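Local coordinates for protein serine-tRNA ligase (Naegleria fowleri, PDB 6BLJ) that probably attaches serine to its cognate tRNA in the cytoplasm, activating the amino acid with ATP, and binds AMP in its class II catalytic core, at residues A[92-96]-A[123-128]. Sequence-based numbering, arbitrary orientation.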
loop_
_atom_site.group_PDB
_atom_site.type_symbol
_atom_site.label_atom_id
_atom_site.label_comp_id
_atom_site.label_asym_id
_atom_site.label_seq_id
_atom_site.Cartn_x
_atom_site.Cartn_y
_atom_site.Cartn_z
ATOM N N THR A 92 36.027 -10.795 -39.308
ATOM C CA THR A 92 35.294 -10.484 -38.079
ATOM C C THR A 92 34.018 -9.694 -38.348
ATOM O O THR A 92 33.122 -9.681 -37.495
ATOM C CB THR A 92 36.180 -9.716 -37.086
ATOM O OG1 THR A 92 36.679 -8.520 -37.698
ATOM C CG2 THR A 92 37.355 -10.575 -36.630
ATOM N N ASP A 93 33.902 -9.046 -39.513
ATOM C CA ASP A 93 32.636 -8.409 -39.865
ATOM C C ASP A 93 31.523 -9.435 -40.044
ATOM O O ASP A 93 30.349 -9.118 -39.819
ATOM C CB ASP A 93 32.788 -7.583 -41.145
ATOM C CG ASP A 93 33.454 -6.240 -40.906
ATOM O OD1 ASP A 93 33.596 -5.833 -39.729
ATOM O OD2 ASP A 93 33.837 -5.593 -41.901
ATOM N N ASP A 94 31.869 -10.661 -40.445
ATOM C CA ASP A 94 30.874 -11.690 -40.728
ATOM C C ASP A 94 31.486 -13.087 -40.722
ATOM O O ASP A 94 31.819 -13.617 -41.787
ATOM C CB ASP A 94 30.222 -11.419 -42.086
ATOM C CG ASP A 94 29.018 -12.307 -42.347
ATOM O OD1 ASP A 94 28.542 -12.975 -41.401
ATOM O OD2 ASP A 94 28.550 -12.333 -43.508
ATOM N N VAL A 95 31.623 -13.710 -39.548
ATOM C CA VAL A 95 32.275 -15.019 -39.527
ATOM C C VAL A 95 31.400 -16.085 -40.170
ATOM O O VAL A 95 31.918 -17.102 -40.632
ATOM C CB VAL A 95 32.656 -15.454 -38.096
ATOM C CG1 VAL A 95 33.690 -14.518 -37.509
ATOM C CG2 VAL A 95 31.426 -15.526 -37.202
ATOM N N TYR A 96 30.081 -15.874 -40.202
ATOM C CA TYR A 96 29.173 -16.862 -40.778
ATOM C C TYR A 96 29.485 -17.153 -42.244
ATOM O O TYR A 96 29.283 -18.282 -42.705
ATOM C CB TYR A 96 27.737 -16.375 -40.630
ATOM C CG TYR A 96 27.266 -16.321 -39.200
ATOM C CD1 TYR A 96 26.650 -17.418 -38.620
ATOM C CD2 TYR A 96 27.434 -15.173 -38.426
ATOM C CE1 TYR A 96 26.210 -17.388 -37.324
ATOM C CE2 TYR A 96 26.988 -15.128 -37.108
ATOM C CZ TYR A 96 26.382 -16.247 -36.567
ATOM O OH TYR A 96 25.928 -16.253 -35.273
ATOM N N TYR A 123 37.838 -15.845 -31.032
ATOM C CA TYR A 123 36.887 -14.780 -31.308
ATOM C C TYR A 123 35.458 -15.311 -31.332
ATOM O O TYR A 123 34.563 -14.752 -30.681
ATOM C CB TYR A 123 37.254 -14.114 -32.636
ATOM C CG TYR A 123 36.256 -13.095 -33.122
ATOM C CD1 TYR A 123 36.240 -11.806 -32.610
ATOM C CD2 TYR A 123 35.350 -13.416 -34.123
ATOM C CE1 TYR A 123 35.325 -10.866 -33.066
ATOM C CE2 TYR A 123 34.438 -12.484 -34.586
ATOM C CZ TYR A 123 34.429 -11.213 -34.053
ATOM O OH TYR A 123 33.521 -10.285 -34.508
ATOM N N ILE A 124 35.237 -16.416 -32.048
ATOM C CA ILE A 124 33.906 -17.022 -32.122
ATOM C C ILE A 124 33.388 -17.372 -30.731
ATOM O O ILE A 124 32.226 -17.107 -30.400
ATOM C CB ILE A 124 33.941 -18.261 -33.039
ATOM C CG1 ILE A 124 34.036 -17.823 -34.506
ATOM C CG2 ILE A 124 32.712 -19.140 -32.791
ATOM C CD1 ILE A 124 34.414 -18.946 -35.479
ATOM N N THR A 125 34.245 -17.955 -29.888
ATOM C CA THR A 125 33.824 -18.310 -28.534
ATOM C C THR A 125 33.501 -17.064 -27.717
ATOM O O THR A 125 32.463 -16.998 -27.051
ATOM C CB THR A 125 34.915 -19.135 -27.838
ATOM O OG1 THR A 125 35.019 -20.422 -28.463
ATOM C CG2 THR A 125 34.580 -19.325 -26.343
ATOM N N GLU A 126 34.375 -16.057 -27.764
ATOM C CA GLU A 126 34.203 -14.901 -26.889
ATOM C C GLU A 126 33.093 -13.962 -27.356
ATOM O O GLU A 126 32.426 -13.347 -26.525
ATOM C CB GLU A 126 35.525 -14.143 -26.766
ATOM C CG GLU A 126 36.575 -14.864 -25.912
ATOM C CD GLU A 126 37.915 -14.124 -25.854
ATOM O OE1 GLU A 126 38.040 -13.054 -26.487
ATOM O OE2 GLU A 126 38.847 -14.615 -25.179
ATOM N N VAL A 127 32.884 -13.825 -28.659
ATOM C CA VAL A 127 31.974 -12.820 -29.190
ATOM C C VAL A 127 30.641 -13.425 -29.617
ATOM O O VAL A 127 29.593 -12.798 -29.456
ATOM C CB VAL A 127 32.646 -12.056 -30.355
ATOM C CG1 VAL A 127 31.670 -11.086 -31.030
ATOM C CG2 VAL A 127 33.901 -11.315 -29.860
ATOM N N HIS A 128 30.643 -14.637 -30.173
ATOM C CA HIS A 128 29.412 -15.182 -30.730
ATOM C C HIS A 128 28.775 -16.261 -29.861
ATOM O O HIS A 128 27.556 -16.240 -29.650
ATOM C CB HIS A 128 29.682 -15.719 -32.135
ATOM C CG HIS A 128 30.137 -14.659 -33.081
ATOM N ND1 HIS A 128 29.304 -14.091 -34.018
ATOM C CD2 HIS A 128 31.351 -14.080 -33.252
ATOM C CE1 HIS A 128 29.979 -13.190 -34.711
ATOM N NE2 HIS A 128 31.224 -13.170 -34.272
HETATM O O HOH W 1 26.375 -14.150 -33.696
#
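Val95 sets one methyl group against each of two neighbouring rings, Tyr123 and His128. CG2 lies over one face of the His128 imidazole, 3.9 Å from the ring centroid, a CH-pi contact offset toward the CE1-NE2 side. CG1 instead meets Tyr123 at the ring edge, 3.6 Å from CE2. A second CH-pi contact of the interface falls on the phenol ring: Thr92 CG2 sits almost squarely above its face, 4.0 Å from the centroid and 11° off the normal, while Val127 CB, one turn along the helix, lies over the rim of the opposite face. With CG anti to the backbone N (chi1 173°), the Tyr123 ring reaches across to Thr92 on helix 89-93, where its OH comes within 3.1 Å of Thr92 O. On the buried side Ile124 CG1 makes a longer approach, 4.4 Å from Val95 CG2. Packing is looser at Tyr96, whose ring meets that of His128 obliquely, the planes at 75° and centroids 5.9 Å apart. Here a water joins the two residues, hydrogen-bonded to Tyr96 OH and His128 ND1. Lys430 of the second subunit packs on both Tyr96 and His128 at this side. In the coiled-coil arm expected to bind tRNA in this family, the contact joins segment 92-96 to helix 114-147, whose Ile124 packs on Ile60, Phe63 and Ile67 of helix 38-76.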